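Local coordinates for aerolysin-like protein (Bombina maxima, PDB 6LH8) that belongs to the aerolysin-like pore-forming family and probably forms membrane pores or regulates a paralog that does, at residues V5-D10 / T122-E127; I48-T53 / Y139-Q144; E65-P70 / P80-Y85. All blocks are in the same frame, centred on the assembly; numbering follows the deposited sequence.

Contact 1: residues V5-D10 / T122-E127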
loop_
_atom_site.group_PDB
_atom_site.type_symbol
_atom_site.label_atom_id
_atom_site.label_comp_id
_atom_site.label_asym_id
_atom_site.label_seq_id
_atom_site.Cartn_x
_atom_site.Cartn_y
_atom_site.Cartn_z
ATOM N N VAL A 5 20.127 -11.571 3.324
ATOM C CA VAL A 5 19.085 -10.688 3.847
ATOM C C VAL A 5 18.137 -11.483 4.738
ATOM O O VAL A 5 17.679 -12.561 4.349
ATOM C CB VAL A 5 18.292 -10.013 2.712
ATOM C CG1 VAL A 5 17.212 -9.113 3.296
ATOM C CG2 VAL A 5 19.208 -9.227 1.803
ATOM N N THR A 6 17.836 -10.949 5.925
ATOM C CA THR A 6 16.800 -11.514 6.793
ATOM C C THR A 6 16.011 -10.373 7.414
ATOM O O THR A 6 16.587 -9.556 8.134
ATOM C CB THR A 6 17.409 -12.378 7.900
ATOM O OG1 THR A 6 18.087 -13.502 7.324
ATOM C CG2 THR A 6 16.320 -12.866 8.857
ATOM N N VAL A 7 14.708 -10.304 7.143
ATOM C CA VAL A 7 13.870 -9.262 7.735
ATOM C C VAL A 7 13.378 -9.758 9.087
ATOM O O VAL A 7 12.918 -10.901 9.202
ATOM C CB VAL A 7 12.689 -8.899 6.818
ATOM C CG1 VAL A 7 11.857 -7.785 7.459
ATOM C CG2 VAL A 7 13.184 -8.459 5.458
ATOM N N LEU A 8 13.490 -8.905 10.117
ATOM C CA LEU A 8 13.039 -9.248 11.472
ATOM C C LEU A 8 11.589 -8.799 11.641
ATOM O O LEU A 8 11.273 -7.800 12.292
ATOM C CB LEU A 8 13.948 -8.628 12.525
ATOM C CG LEU A 8 15.468 -8.786 12.326
ATOM C CD1 LEU A 8 16.239 -8.251 13.515
ATOM C CD2 LEU A 8 15.846 -10.248 12.050
ATOM N N TRP A 9 10.689 -9.595 11.059
ATOM C CA TRP A 9 9.276 -9.240 11.054
ATOM C C TRP A 9 8.698 -9.194 12.461
ATOM O O TRP A 9 7.747 -8.439 12.714
ATOM C CB TRP A 9 8.497 -10.235 10.198
ATOM C CG TRP A 9 8.820 -10.208 8.735
ATOM C CD1 TRP A 9 9.327 -11.237 7.988
ATOM C CD2 TRP A 9 8.634 -9.108 7.831
ATOM N NE1 TRP A 9 9.478 -10.837 6.675
ATOM C CE2 TRP A 9 9.055 -9.539 6.553
ATOM C CE3 TRP A 9 8.164 -7.800 7.979
ATOM C CZ2 TRP A 9 9.014 -8.708 5.431
ATOM C CZ3 TRP A 9 8.118 -6.977 6.857
ATOM C CH2 TRP A 9 8.541 -7.437 5.603
ATOM N N ASP A 10 9.253 -9.977 13.400
ATOM C CA ASP A 10 8.708 -9.906 14.752
ATOM C C ASP A 10 9.040 -8.590 15.440
ATOM O O ASP A 10 8.474 -8.308 16.503
ATOM C CB ASP A 10 9.189 -11.083 15.615
ATOM C CG ASP A 10 10.677 -11.057 15.896
ATOM O OD1 ASP A 10 11.460 -10.666 15.004
ATOM O OD2 ASP A 10 11.072 -11.463 17.008
ATOM N N THR A 122 4.299 0.582 7.973
ATOM C CA THR A 122 4.982 -0.322 8.887
ATOM C C THR A 122 6.460 -0.328 8.530
ATOM O O THR A 122 6.846 0.027 7.417
ATOM C CB THR A 122 4.424 -1.746 8.818
ATOM O OG1 THR A 122 4.510 -2.236 7.464
ATOM C CG2 THR A 122 2.971 -1.774 9.292
ATOM N N SER A 123 7.293 -0.702 9.496
ATOM C CA SER A 123 8.732 -0.719 9.266
ATOM C C SER A 123 9.337 -1.864 10.070
ATOM O O SER A 123 8.775 -2.279 11.086
ATOM C CB SER A 123 9.376 0.623 9.640
ATOM O OG SER A 123 9.065 0.998 10.976
ATOM N N ALA A 124 10.471 -2.394 9.602
ATOM C CA ALA A 124 11.079 -3.521 10.309
ATOM C C ALA A 124 12.587 -3.515 10.089
ATOM O O ALA A 124 13.065 -2.980 9.086
ATOM C CB ALA A 124 10.489 -4.863 9.854
ATOM N N PRO A 125 13.357 -4.078 11.025
ATOM C CA PRO A 125 14.804 -4.211 10.809
ATOM C C PRO A 125 15.123 -5.236 9.732
ATOM O O PRO A 125 14.413 -6.222 9.540
ATOM C CB PRO A 125 15.333 -4.679 12.174
ATOM C CG PRO A 125 14.177 -4.514 13.152
ATOM C CD PRO A 125 12.938 -4.646 12.320
ATOM N N VAL A 126 16.214 -4.992 9.015
ATOM C CA VAL A 126 16.673 -5.914 7.978
ATOM C C VAL A 126 18.140 -6.200 8.248
ATOM O O VAL A 126 18.984 -5.302 8.129
ATOM C CB VAL A 126 16.473 -5.361 6.562
ATOM C CG1 VAL A 126 16.844 -6.424 5.551
ATOM C CG2 VAL A 126 15.009 -4.928 6.347
ATOM N N GLU A 127 18.452 -7.438 8.620
ATOM C CA GLU A 127 19.840 -7.804 8.844
ATOM C C GLU A 127 20.483 -8.133 7.500
ATOM O O GLU A 127 19.970 -8.958 6.737
ATOM C CB GLU A 127 19.936 -8.957 9.853
ATOM C CG GLU A 127 19.586 -8.482 11.266
ATOM C CD GLU A 127 19.779 -9.534 12.343
ATOM O OE1 GLU A 127 19.820 -10.733 12.006
ATOM O OE2 GLU A 127 19.880 -9.151 13.530
#

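Contact 2: residues I48-T53 / Y139-Q144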
loop_
_atom_site.group_PDB
_atom_site.type_symbol
_atom_site.label_atom_id
_atom_site.label_comp_id
_atom_site.label_asym_id
_atom_site.label_seq_id
_atom_site.Cartn_x
_atom_site.Cartn_y
_atom_site.Cartn_z
ATOM N N ILE A 48 1.264 -0.006 -3.099
ATOM C CA ILE A 48 2.087 -0.340 -1.948
ATOM C C ILE A 48 3.497 0.117 -2.287
ATOM O O ILE A 48 4.011 -0.204 -3.362
ATOM C CB ILE A 48 2.068 -1.848 -1.634
ATOM C CG1 ILE A 48 0.647 -2.328 -1.323
ATOM C CG2 ILE A 48 3.040 -2.158 -0.503
ATOM C CD1 ILE A 48 0.554 -3.824 -0.983
ATOM N N THR A 49 4.115 0.878 -1.403
ATOM C CA THR A 49 5.465 1.360 -1.658
ATOM C C THR A 49 6.426 0.699 -0.681
ATOM O O THR A 49 6.187 0.715 0.531
ATOM C CB THR A 49 5.537 2.878 -1.561
ATOM O OG1 THR A 49 4.730 3.451 -2.605
ATOM C CG2 THR A 49 6.975 3.354 -1.747
ATOM N N HIS A 50 7.502 0.124 -1.213
ATOM C CA HIS A 50 8.514 -0.568 -0.421
ATOM C C HIS A 50 9.812 0.224 -0.439
ATOM O O HIS A 50 10.315 0.564 -1.510
ATOM C CB HIS A 50 8.759 -1.969 -0.975
ATOM C CG HIS A 50 7.513 -2.791 -1.104
ATOM N ND1 HIS A 50 6.963 -3.486 -0.051
ATOM C CD2 HIS A 50 6.711 -3.020 -2.173
ATOM C CE1 HIS A 50 5.874 -4.114 -0.465
ATOM N NE2 HIS A 50 5.707 -3.855 -1.750
ATOM N N ASN A 51 10.384 0.469 0.739
ATOM C CA ASN A 51 11.597 1.266 0.845
ATOM C C ASN A 51 12.622 0.559 1.713
ATOM O O ASN A 51 12.270 -0.168 2.641
ATOM C CB ASN A 51 11.297 2.637 1.447
ATOM C CG ASN A 51 10.087 3.277 0.821
ATOM O OD1 ASN A 51 10.227 4.051 -0.115
ATOM N ND2 ASN A 51 8.876 2.925 1.314
ATOM N N ILE A 52 13.900 0.792 1.416
ATOM C CA ILE A 52 14.989 0.332 2.268
ATOM C C ILE A 52 15.831 1.546 2.630
ATOM O O ILE A 52 16.064 2.420 1.791
ATOM C CB ILE A 52 15.827 -0.791 1.610
ATOM C CG1 ILE A 52 16.646 -1.536 2.662
ATOM C CG2 ILE A 52 16.718 -0.285 0.473
ATOM C CD1 ILE A 52 15.800 -2.500 3.504
ATOM N N THR A 53 16.184 1.657 3.909
ATOM C CA THR A 53 16.948 2.790 4.423
ATOM C C THR A 53 18.146 2.244 5.184
ATOM O O THR A 53 18.039 1.207 5.838
ATOM C CB THR A 53 16.106 3.699 5.342
ATOM O OG1 THR A 53 15.586 2.957 6.452
ATOM C CG2 THR A 53 14.932 4.320 4.578
ATOM N N TYR A 139 13.448 -1.478 6.733
ATOM C CA TYR A 139 12.482 -1.614 5.650
ATOM C C TYR A 139 11.224 -0.853 6.032
ATOM O O TYR A 139 10.806 -0.888 7.191
ATOM C CB TYR A 139 12.159 -3.098 5.402
ATOM C CG TYR A 139 10.875 -3.328 4.631
ATOM C CD1 TYR A 139 10.837 -3.181 3.240
ATOM C CD2 TYR A 139 9.697 -3.691 5.289
ATOM C CE1 TYR A 139 9.641 -3.383 2.528
ATOM C CE2 TYR A 139 8.507 -3.896 4.586
ATOM C CZ TYR A 139 8.488 -3.743 3.209
ATOM O OH TYR A 139 7.308 -3.954 2.509
ATOM N N ILE A 140 10.640 -0.143 5.069
ATOM C CA ILE A 140 9.423 0.634 5.281
ATOM C C ILE A 140 8.417 0.250 4.206
ATOM O O ILE A 140 8.751 0.210 3.013
ATOM C CB ILE A 140 9.690 2.154 5.235
ATOM C CG1 ILE A 140 10.748 2.578 6.264
ATOM C CG2 ILE A 140 8.392 2.924 5.465
ATOM C CD1 ILE A 140 11.325 3.971 6.007
ATOM N N CYS A 141 7.187 -0.039 4.634
ATOM C CA CYS A 141 6.077 -0.386 3.757
ATOM C C CYS A 141 4.979 0.661 3.917
ATOM O O CYS A 141 4.467 0.858 5.016
ATOM C CB CYS A 141 5.513 -1.771 4.101
ATOM S SG CYS A 141 4.230 -2.273 2.927
ATOM N N GLN A 142 4.631 1.339 2.835
ATOM C CA GLN A 142 3.500 2.273 2.819
ATOM C C GLN A 142 2.420 1.619 1.977
ATOM O O GLN A 142 2.523 1.600 0.749
ATOM C CB GLN A 142 3.900 3.622 2.242
ATOM C CG GLN A 142 4.762 4.435 3.173
ATOM C CD GLN A 142 6.006 4.977 2.515
ATOM O OE1 GLN A 142 6.337 4.630 1.375
ATOM N NE2 GLN A 142 6.718 5.838 3.237
ATOM N N SER A 143 1.392 1.077 2.633
ATOM C CA SER A 143 0.389 0.274 1.942
ATOM C C SER A 143 -0.988 0.928 1.947
ATOM O O SER A 143 -1.345 1.697 2.847
ATOM C CB SER A 143 0.278 -1.142 2.539
ATOM O OG SER A 143 0.179 -1.093 3.948
ATOM N N GLN A 144 -1.760 0.601 0.912
ATOM C CA GLN A 144 -3.154 0.991 0.773
ATOM C C GLN A 144 -3.986 -0.267 0.582
ATOM O O GLN A 144 -3.607 -1.154 -0.191
ATOM C CB GLN A 144 -3.362 1.923 -0.430
ATOM C CG GLN A 144 -2.471 3.162 -0.471
ATOM C CD GLN A 144 -2.740 4.017 -1.693
ATOM O OE1 GLN A 144 -3.113 3.503 -2.748
ATOM N NE2 GLN A 144 -2.553 5.331 -1.560
#

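Contact 3: residues E65-P70 / P80-Y85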
loop_
_atom_site.group_PDB
_atom_site.type_symbol
_atom_site.label_atom_id
_atom_site.label_comp_id
_atom_site.label_asym_id
_atom_site.label_seq_id
_atom_site.Cartn_x
_atom_site.Cartn_y
_atom_site.Cartn_z
ATOM N N GLU A 65 23.387 -5.278 -3.788
ATOM C CA GLU A 65 22.004 -5.630 -4.076
ATOM C C GLU A 65 21.379 -6.275 -2.848
ATOM O O GLU A 65 22.008 -7.098 -2.176
ATOM C CB GLU A 65 21.914 -6.563 -5.286
ATOM C CG GLU A 65 22.200 -5.849 -6.610
ATOM C CD GLU A 65 21.739 -6.634 -7.828
ATOM O OE1 GLU A 65 21.356 -7.811 -7.673
ATOM O OE2 GLU A 65 21.760 -6.072 -8.945
ATOM N N ILE A 66 20.140 -5.889 -2.557
ATOM C CA ILE A 66 19.434 -6.307 -1.350
ATOM C C ILE A 66 18.067 -6.803 -1.793
ATOM O O ILE A 66 17.185 -6.001 -2.127
ATOM C CB ILE A 66 19.298 -5.171 -0.329
ATOM C CG1 ILE A 66 20.678 -4.646 0.080
ATOM C CG2 ILE A 66 18.487 -5.623 0.879
ATOM C CD1 ILE A 66 20.656 -3.214 0.612
ATOM N N GLN A 67 17.893 -8.122 -1.807
ATOM C CA GLN A 67 16.639 -8.758 -2.191
ATOM C C GLN A 67 15.831 -9.108 -0.952
ATOM O O GLN A 67 16.335 -9.790 -0.055
ATOM C CB GLN A 67 16.889 -10.033 -3.001
ATOM C CG GLN A 67 17.310 -9.795 -4.420
ATOM C CD GLN A 67 17.188 -11.044 -5.276
ATOM O OE1 GLN A 67 17.486 -11.022 -6.469
ATOM N NE2 GLN A 67 16.748 -12.138 -4.667
ATOM N N LEU A 68 14.569 -8.687 -0.914
ATOM C CA LEU A 68 13.706 -9.126 0.172
ATOM C C LEU A 68 12.302 -9.374 -0.347
ATOM O O LEU A 68 11.916 -8.914 -1.425
ATOM C CB LEU A 68 13.685 -8.143 1.351
ATOM C CG LEU A 68 13.211 -6.697 1.255
ATOM C CD1 LEU A 68 11.689 -6.594 1.289
ATOM C CD2 LEU A 68 13.804 -5.928 2.436
ATOM N N GLU A 69 11.550 -10.134 0.447
ATOM C CA GLU A 69 10.179 -10.513 0.137
ATOM C C GLU A 69 9.236 -9.865 1.140
ATOM O O GLU A 69 9.152 -10.314 2.294
ATOM C CB GLU A 69 10.036 -12.035 0.166
ATOM C CG GLU A 69 10.964 -12.718 -0.816
ATOM C CD GLU A 69 10.793 -14.212 -0.814
ATOM O OE1 GLU A 69 9.664 -14.674 -1.078
ATOM O OE2 GLU A 69 11.787 -14.918 -0.539
ATOM N N PRO A 70 8.534 -8.803 0.761
ATOM C CA PRO A 70 7.640 -8.124 1.703
ATOM C C PRO A 70 6.478 -9.012 2.114
ATOM O O PRO A 70 6.180 -10.027 1.479
ATOM C CB PRO A 70 7.137 -6.913 0.909
ATOM C CG PRO A 70 8.104 -6.749 -0.211
ATOM C CD PRO A 70 8.591 -8.121 -0.542
ATOM N N PRO A 80 10.724 -11.606 -5.213
ATOM C CA PRO A 80 11.373 -10.630 -4.335
ATOM C C PRO A 80 11.568 -9.286 -5.017
ATOM O O PRO A 80 11.670 -9.183 -6.243
ATOM C CB PRO A 80 12.724 -11.284 -4.013
ATOM C CG PRO A 80 12.511 -12.751 -4.290
ATOM C CD PRO A 80 11.565 -12.793 -5.437
ATOM N N ILE A 81 11.618 -8.250 -4.193
ATOM C CA ILE A 81 12.026 -6.913 -4.615
ATOM C C ILE A 81 13.539 -6.833 -4.504
ATOM O O ILE A 81 14.105 -7.238 -3.484
ATOM C CB ILE A 81 11.369 -5.835 -3.731
ATOM C CG1 ILE A 81 9.864 -6.082 -3.562
ATOM C CG2 ILE A 81 11.687 -4.425 -4.262
ATOM C CD1 ILE A 81 9.120 -6.287 -4.844
ATOM N N THR A 82 14.198 -6.283 -5.524
ATOM C CA THR A 82 15.641 -6.072 -5.496
ATOM C C THR A 82 15.921 -4.580 -5.371
ATOM O O THR A 82 15.663 -3.813 -6.302
ATOM C CB THR A 82 16.312 -6.640 -6.742
ATOM O OG1 THR A 82 16.000 -8.032 -6.847
ATOM C CG2 THR A 82 17.830 -6.474 -6.654
ATOM N N PHE A 83 16.431 -4.170 -4.218
ATOM C CA PHE A 83 16.980 -2.832 -4.057
ATOM C C PHE A 83 18.468 -2.855 -4.391
ATOM O O PHE A 83 19.132 -3.884 -4.304
ATOM C CB PHE A 83 16.785 -2.323 -2.627
ATOM C CG PHE A 83 15.348 -2.337 -2.152
ATOM C CD1 PHE A 83 14.469 -1.347 -2.543
ATOM C CD2 PHE A 83 14.899 -3.313 -1.274
ATOM C CE1 PHE A 83 13.148 -1.343 -2.089
ATOM C CE2 PHE A 83 13.575 -3.328 -0.814
ATOM C CZ PHE A 83 12.698 -2.335 -1.225
ATOM N N THR A 84 18.993 -1.699 -4.777
ATOM C CA THR A 84 20.432 -1.525 -4.958
ATOM C C THR A 84 20.840 -0.333 -4.108
ATOM O O THR A 84 20.368 0.782 -4.342
ATOM C CB THR A 84 20.795 -1.311 -6.432
ATOM O OG1 THR A 84 20.467 -2.489 -7.169
ATOM C CG2 THR A 84 22.294 -1.040 -6.594
ATOM N N TYR A 85 21.664 -0.571 -3.086
ATOM C CA TYR A 85 22.061 0.519 -2.209
ATOM C C TYR A 85 22.795 1.602 -3.000
ATOM O O TYR A 85 23.727 1.317 -3.760
ATOM C CB TYR A 85 22.934 -0.001 -1.062
ATOM C CG TYR A 85 23.510 1.125 -0.218
ATOM C CD1 TYR A 85 22.676 2.123 0.296
ATOM C CD2 TYR A 85 24.877 1.216 0.038
ATOM C CE1 TYR A 85 23.188 3.167 1.035
ATOM C CE2 TYR A 85 25.394 2.261 0.787
ATOM C CZ TYR A 85 24.535 3.237 1.281
ATOM O OH TYR A 85 25.010 4.297 2.021
HETATM O O HOH W 1 22.226 -3.175 -9.175
#

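Contact 1: residues V5-D10 / T122-E127
The N-H of Leu-8 points almost straight at Pro-125 O, with N to O at 2.9 Å and an angle of 172° at the hydrogen. That oxygen also receives a weaker CA-H contact from Val-7, whose CA lies 3.6 Å from Pro-125 O. Two residues earlier, Thr-6 and Glu-127 form a hydrogen-bonded antiparallel pair, with Glu-127 N at 2.9 Å from Thr-6 O. Leu-8 then centres an inverse gamma turn, with a weak bond from Trp-9 N to Val-7 O, and strand 4-28, at the edge of the sheet, leaves regular pairing here; further on Ile-13 is again backbone-bonded to Ser-123. Proline suits this break: its ring nitrogen has no hydrogen to offer, and Pro-125 CD rests 3.6 Å from Leu-8 O. Beta-branched valines pack on the face of Val-7 and Val-126. CG1 of Val-5 meets CG1 of Val-126 at 3.5 Å, while Val-7, with CG1 anti to its backbone N (chi1 -179°), forks between neighbours: CG1 goes to the small Ala-124 methyl and CG2 to Val-126 CG2. The same Val-7 CG1 sits over the centre of the Trp-9 indole, 3.3 Å above its plane. On the outer side Leu-8 crosses Pro-125 at about a right angle, CD1 lying 3.9 Å from Pro-125 CB. Both Leu-8 methyls also touch the carboxylate end of Glu-127, whose extended chain lies across them on the exposed face of Thr-6.

Contact 2: residues I48-T53 / Y139-Q144
The rings of His-50 and Tyr-139 meet rim to rim, their planes only 22° apart, and neither covers the other. At the shared edge ND1 of His-50 lies 2.6 Å from Tyr-139 OH, a short hydrogen bond nearly in both ring planes; Cys-141 N stands above one face of the phenol, toward its rim. Tyr-139 CG is anti to its backbone N (chi1 161°), which lays the ring alongside His-50. Cys-141 SG comes to the imidazole obliquely and packs on Ile-48 CG2 at 3.6 Å, a short, weakly polar side chain suited to this buried face.

Amides work the other face. Asn-51 ND2 donates to Ile-140 O at 3.2 Å and to Gln-142 OE1 at 3.1 Å, approaching each carbonyl from above its plane; Asn-51 OD1 is bound by Ser-90 OG. Ile-140 O thus takes two donors, since Asn-51 N also reaches it. Asparagine, offering donor and acceptor, suits these partners.

These strands lie inside the five-stranded antiparallel sheet: 41-53 is flanked on its other side by 90-100, where Glu-93 OE1 bonds His-50 NE2, and 133-154 by 110-130. Pro-70, Leu-68 and Phe-83 pack on the sheet side of His-50, Ile-52 and Tyr-139.

Contact 3: residues E65-P70 / P80-Y85
Segments 65-68 and 81-84 run antiparallel at 156°, their axes 4.5 Å apart at closest, joined by two hydrogen-bonded pairs, Ile-66 with Phe-83 and Leu-68 with Ile-81. The bond from Ile-66 N to Phe-83 O is the shortest, at 2.8 Å.

The hydrophobic side chains share one face. Phe-83 turns an edge to Leu-68, whose CG lies near the ring plane, 4.0 Å from Phe-83 CE2, while Ile-81 CG2 rests on one face of the same ring, offset toward the rim. Leu-68 reaches that edge by the less common chi1 of 61°, its CG wedged between backbone N and carbonyl carbon. Where the first strand ends, Pro-70 crosses Ile-81 at about a right angle, with Pro-70 CG 3.8 Å from Ile-81 CG1; a proline, with no N-H to donate, suits the point where the chain leaves the strand.

Polar residues line the opposite face. Gln-67 and Thr-82 lie side by side, pointing the same way, and Gln-67 CG comes to 3.3 Å from Thr-82 OG1. Glu-65 and Thr-84 are bridged by a water, 2.9 Å from Glu-65 OE2 and 2.8 Å from Thr-84 OG1. Long or hydroxylated side chains suit this outward face, where they can meet solvent. Just beyond the paired strands, the aliphatic part of Glu-69 lies against the ring of Pro-80, CG to CG at 3.8 Å.

Val-5, Val-7, His-50, Ile-52 and Tyr-139 receive the hydrophobic face. Such a segregation of apolar and polar residues is characteristic of an amphipathic beta hairpin, here with a long connecting loop, laid against a larger antiparallel sheet; its place between strands 41-53 and 90-100 is consistent with the insertion hairpin that in aerolysin-family toxins refolds into part of the transmembrane barrel.

In the fold
The three contacts have centres about 12 Å from one another. Contacts 1 and 2 lie in the same five-stranded antiparallel sheet and are joined through its neighbouring strands 110-130 and 133-154, where Ala-124 O probably accepts a hydrogen bond from Tyr-139 N. Contact 3 is a separate two-stranded sheet packed on the face of that sheet, touching Val-5 and Trp-9 of contact 1 and His-50, Ile-52 and Tyr-139 of contact 2. Along the chain contacts 1 and 2 interleave, while contact 3 is nested within the loops both close. The hairpin of contact 3 is thus docked on the sheet of contacts 1 and 2, which in pore-forming relatives such a hairpin probably has to leave.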